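Local coordinates for protein DELTA1-pyrroline-2-carboxylate reductase (Thermococcus litoralis DSM 5473, PDB 6T3E) that probably catalyses the NADH-dependent reduction of Delta1-pyrroline-2-carboxylate to L-proline, at residues L146-K149 / D150-I153; K307-N311 / N312-T316. All blocks are in the same frame, centred on the assembly; numbering follows the deposited sequence.

Contact 1 (L146-K149 / D150-I153)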
loop_
_atom_site.group_PDB
_atom_site.type_symbol
_atom_site.label_atom_id
_atom_site.label_comp_id
_atom_site.label_asym_id
_atom_site.label_seq_id
_atom_site.Cartn_x
_atom_site.Cartn_y
_atom_site.Cartn_z
ATOM N N LEU B 146 1.429 19.689 -25.279
ATOM C CA LEU B 146 0.067 19.676 -25.806
ATOM C C LEU B 146 -0.576 21.044 -25.955
ATOM O O LEU B 146 -1.568 21.157 -26.678
ATOM C CB LEU B 146 -0.852 18.826 -24.913
ATOM C CG LEU B 146 -0.548 17.338 -24.771
ATOM C CD1 LEU B 146 -1.531 16.672 -23.833
ATOM C CD2 LEU B 146 -0.561 16.679 -26.133
ATOM N N ALA B 147 -0.052 22.077 -25.308
ATOM C CA ALA B 147 -0.684 23.385 -25.323
ATOM C C ALA B 147 -0.029 24.274 -26.369
ATOM O O ALA B 147 1.161 24.136 -26.673
ATOM C CB ALA B 147 -0.605 24.055 -23.947
ATOM N N ARG B 148 -0.828 25.181 -26.931
ATOM C CA ARG B 148 -0.286 26.159 -27.859
ATOM C C ARG B 148 0.776 26.985 -27.150
ATOM O O ARG B 148 0.599 27.385 -25.996
ATOM C CB ARG B 148 -1.396 27.065 -28.389
ATOM C CG ARG B 148 -2.150 26.525 -29.600
ATOM C CD ARG B 148 -3.163 27.556 -30.142
ATOM N NE ARG B 148 -4.340 27.757 -29.284
ATOM C CZ ARG B 148 -4.589 28.859 -28.576
ATOM N NH1 ARG B 148 -5.695 28.948 -27.837
ATOM N NH2 ARG B 148 -3.734 29.875 -28.609
ATOM N N LYS B 149 1.901 27.207 -27.832
ATOM C CA LYS B 149 2.987 27.974 -27.230
ATOM C C LYS B 149 2.600 29.432 -27.019
ATOM O O LYS B 149 3.137 30.089 -26.119
ATOM C CB LYS B 149 4.240 27.865 -28.096
ATOM C CG LYS B 149 5.234 26.838 -27.582
ATOM C CD LYS B 149 6.401 26.680 -28.525
ATOM C CE LYS B 149 7.245 25.480 -28.164
ATOM N NZ LYS B 149 8.217 25.818 -27.088
ATOM N N ASP B 150 1.657 29.947 -27.807
ATOM C CA ASP B 150 1.200 31.321 -27.670
ATOM C C ASP B 150 -0.012 31.451 -26.751
ATOM O O ASP B 150 -0.741 32.445 -26.842
ATOM C CB ASP B 150 0.902 31.914 -29.050
ATOM C CG ASP B 150 -0.179 31.149 -29.811
ATOM O OD1 ASP B 150 -0.538 30.019 -29.403
ATOM O OD2 ASP B 150 -0.657 31.679 -30.841
ATOM N N SER B 151 -0.221 30.495 -25.848
ATOM C CA SER B 151 -1.345 30.568 -24.920
ATOM C C SER B 151 -1.087 31.644 -23.870
ATOM O O SER B 151 -0.016 31.675 -23.258
ATOM C CB SER B 151 -1.555 29.216 -24.231
ATOM O OG SER B 151 -1.685 28.148 -25.158
ATOM N N LYS B 152 -2.061 32.533 -23.659
ATOM C CA LYS B 152 -1.899 33.577 -22.648
ATOM C C LYS B 152 -3.021 33.619 -21.619
ATOM O O LYS B 152 -2.785 34.083 -20.499
ATOM C CB LYS B 152 -1.705 34.972 -23.280
ATOM C CG LYS B 152 -2.463 35.278 -24.574
ATOM C CD LYS B 152 -2.737 36.793 -24.665
ATOM C CE LYS B 152 -3.585 37.232 -25.880
ATOM N NZ LYS B 152 -2.856 37.274 -27.170
ATOM N N ILE B 153 -4.218 33.149 -21.941
ATOM C CA ILE B 153 -5.364 33.178 -21.035
ATOM C C ILE B 153 -5.635 31.748 -20.576
ATOM O O ILE B 153 -5.748 30.831 -21.400
ATOM C CB ILE B 153 -6.618 33.782 -21.709
ATOM C CG1 ILE B 153 -6.300 35.112 -22.418
ATOM C CG2 ILE B 153 -7.697 34.020 -20.687
ATOM C CD1 ILE B 153 -6.320 35.057 -23.948
#

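Contact 2 (K307-N311 / N312-T316)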
loop_
_atom_site.group_PDB
_atom_site.type_symbol
_atom_site.label_atom_id
_atom_site.label_comp_id
_atom_site.label_asym_id
_atom_site.label_seq_id
_atom_site.Cartn_x
_atom_site.Cartn_y
_atom_site.Cartn_z
ATOM N N LYS B 307 3.583 11.669 -30.770
ATOM C CA LYS B 307 3.645 13.115 -30.901
ATOM C C LYS B 307 2.521 13.771 -30.118
ATOM O O LYS B 307 1.448 13.192 -29.934
ATOM C CB LYS B 307 3.591 13.532 -32.373
ATOM C CG LYS B 307 4.355 12.594 -33.323
ATOM C CD LYS B 307 5.873 12.739 -33.170
ATOM C CE LYS B 307 6.646 11.838 -34.137
ATOM N NZ LYS B 307 7.930 11.310 -33.564
ATOM N N GLY B 308 2.780 14.992 -29.659
ATOM C CA GLY B 308 1.829 15.733 -28.850
ATOM C C GLY B 308 0.883 16.589 -29.668
ATOM O O GLY B 308 0.026 16.056 -30.377
ATOM N N ARG B 309 1.021 17.912 -29.580
ATOM C CA ARG B 309 0.183 18.842 -30.331
ATOM C C ARG B 309 0.804 19.093 -31.698
ATOM O O ARG B 309 1.935 19.582 -31.785
ATOM C CB ARG B 309 0.037 20.156 -29.572
ATOM C CG ARG B 309 -0.592 21.277 -30.375
ATOM C CD ARG B 309 -0.968 22.448 -29.471
ATOM N NE ARG B 309 -2.157 23.143 -29.948
ATOM C CZ ARG B 309 -3.403 22.822 -29.611
ATOM N NH1 ARG B 309 -3.646 21.814 -28.786
ATOM N NH2 ARG B 309 -4.412 23.516 -30.103
ATOM N N GLU B 310 0.063 18.759 -32.758
ATOM C CA GLU B 310 0.570 18.851 -34.123
ATOM C C GLU B 310 0.098 20.080 -34.884
ATOM O O GLU B 310 0.788 20.513 -35.811
ATOM C CB GLU B 310 0.179 17.602 -34.916
ATOM C CG GLU B 310 0.502 16.317 -34.185
ATOM C CD GLU B 310 0.328 15.097 -35.049
ATOM O OE1 GLU B 310 -0.366 14.155 -34.611
ATOM O OE2 GLU B 310 0.876 15.081 -36.168
ATOM N N ASN B 311 -1.059 20.644 -34.543
ATOM C CA ASN B 311 -1.563 21.804 -35.264
ATOM C C ASN B 311 -2.369 22.686 -34.322
ATOM O O ASN B 311 -2.667 22.319 -33.183
ATOM C CB ASN B 311 -2.398 21.396 -36.490
ATOM C CG ASN B 311 -3.671 20.668 -36.119
ATOM O OD1 ASN B 311 -4.632 21.275 -35.649
ATOM N ND2 ASN B 311 -3.689 19.361 -36.342
ATOM N N ASN B 312 -2.714 23.873 -34.826
ATOM C CA ASN B 312 -3.381 24.888 -34.020
ATOM C C ASN B 312 -4.855 24.597 -33.791
ATOM O O ASN B 312 -5.424 25.082 -32.808
ATOM C CB ASN B 312 -3.237 26.257 -34.679
ATOM C CG ASN B 312 -2.145 27.085 -34.050
ATOM O OD1 ASN B 312 -1.135 26.554 -33.580
ATOM N ND2 ASN B 312 -2.344 28.393 -34.025
ATOM N N ARG B 313 -5.497 23.840 -34.678
ATOM C CA ARG B 313 -6.945 23.724 -34.606
ATOM C C ARG B 313 -7.417 22.594 -33.706
ATOM O O ARG B 313 -8.565 22.630 -33.249
ATOM C CB ARG B 313 -7.524 23.525 -36.014
ATOM C CG ARG B 313 -7.021 24.540 -37.039
ATOM C CD ARG B 313 -8.095 24.875 -38.073
ATOM N NE ARG B 313 -7.900 26.189 -38.692
ATOM C CZ ARG B 313 -7.880 27.345 -38.029
ATOM N NH1 ARG B 313 -7.702 28.487 -38.685
ATOM N NH2 ARG B 313 -8.040 27.364 -36.711
ATOM N N GLU B 314 -6.560 21.623 -33.402
ATOM C CA GLU B 314 -6.984 20.512 -32.562
ATOM C C GLU B 314 -7.228 20.975 -31.127
ATOM O O GLU B 314 -6.662 21.968 -30.661
ATOM C CB GLU B 314 -5.964 19.363 -32.597
ATOM C CG GLU B 314 -4.492 19.757 -32.664
ATOM C CD GLU B 314 -3.576 18.571 -32.981
ATOM O OE1 GLU B 314 -2.392 18.594 -32.571
ATOM O OE2 GLU B 314 -4.040 17.613 -33.638
ATOM N N ILE B 315 -8.127 20.275 -30.442
ATOM C CA ILE B 315 -8.362 20.480 -29.017
ATOM C C ILE B 315 -7.710 19.329 -28.267
ATOM O O ILE B 315 -8.034 18.160 -28.515
ATOM C CB ILE B 315 -9.859 20.571 -28.693
ATOM C CG1 ILE B 315 -10.497 21.719 -29.470
ATOM C CG2 ILE B 315 -10.054 20.764 -27.203
ATOM C CD1 ILE B 315 -11.873 22.053 -29.025
ATOM N N THR B 316 -6.784 19.654 -27.365
ATOM C CA THR B 316 -6.013 18.658 -26.633
ATOM C C THR B 316 -6.495 18.563 -25.197
ATOM O O THR B 316 -6.693 19.584 -24.532
ATOM C CB THR B 316 -4.517 18.998 -26.634
ATOM O OG1 THR B 316 -4.344 20.417 -26.513
ATOM C CG2 THR B 316 -3.854 18.509 -27.915
#

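Contact 1 (L146-K149 / D150-I153)
Arg148 and Asp150 form a salt bridge two residues apart, with NH2 of Arg148 3.3 Å from OD1 of Asp150. The guanidinium and carboxylate planes stand 85° apart, and NH2 meets OD1 from above the carboxylate plane, 54° out of it; the two groups do not lie side by side. Asp150 turns its carboxylate back over the turn, CG lying between the backbone N and the carbonyl carbon (chi1 60°), which also brings OD1 against Arg148 CB. The pair belongs to a type I beta turn from Arg148 to Ser151, closed by Ser151 N on Arg148 O at 3.2 Å. The same carbonyl accepts Ser151 OG from the same face of its plane, so one oxygen receives two donors from one residue. Ser151 OG also lies over a face of the guanidinium. Further out, Arg148 gives NE to Gly239 O and NH1 to Asp218. A leucine in place of Arg148 would probably leave Asp150 without its mate and take one donor each from Asp218 and Gly239 O. The turn carries the chain from helix 128-146 into strand 153-157, with Ala147 packed on strands 219-222 and 241-244 and Ser151 on 219-222.

Contact 2 (K307-N311 / N312-T316)
Arg309 and Thr316 face each other where the loop 307-316 doubles back, their CA atoms 7.2 Å apart. Between them the chain reverses through Asn312 and Arg313, both with helix-like backbone angles (phi/psi -76°/-25° for Asn312), while Asn311 before them is extended.

Asn311 organises the bend. Its OD1 accepts from Arg313 N at 2.9 Å, in the carbonyl plane and on a lone pair, and from Glu314 N at 3.0 Å, a donor tilted from that plane. CG of Asn311 sits between its own backbone N and carbonyl carbon (chi1 65°), which lets the amide oxygen face these two NH groups.

Glu314 answers in the reverse direction. Its carboxylate reaches back to two consecutive amides: OE1 accepts from Asn311 N at 3.1 Å, arriving from above the carboxylate plane, and from Glu310 N in a bond modelled very short. CG of Glu314 also lies over one face of the Arg309 guanidinium. The Arg309 side chain runs antiparallel to that of Glu314 and donates NH2 to Glu314 O at 2.8 Å; a weak bond to Asn312 O, at 3.3 Å from the same NH2, lies near the guanidinium plane. CG2 of Thr316 packs 3.4 Å from Arg309 NH1, whereas OG1 has its main partner in Leu146 O.

Outside the loop, Lys264 NZ pairs with Glu310 OE1 and bonds Gly308 O, and Arg313 extends away to a salt bridge with Glu238.

The bond from Arg313 N to the side-chain oxygen two residues earlier defines an Asx turn. Here it shapes the connection between helix 298-303 and strand 316-319, a strand of the parallel, Rossmann-type sheet.

Contacts 1 and 2 are separated by more than 150 residues of chain, yet their centres lie 11 Å apart and they touch directly. Leu146 O, at the end of helix 128-146, is the shared point: Thr316 OG1 lies 2.9 Å from it and Arg309 NH1 3.0 Å, both probable hydrogen bonds. Packing adds to this, with Arg148 CG 3.4 Å from Arg309 NE. Each loop leads into a strand of the parallel sheet, 153-157 or 316-319. The relation to the ligands is through these elements: Thr131 and Arg134 of helix 128-146, and Val321 and Gly322 just beyond strand 316-319, line the proline pocket, whereas strand 153-157 precedes a probable Rossmann-type glycine-rich turn at Gly158 and Gly160.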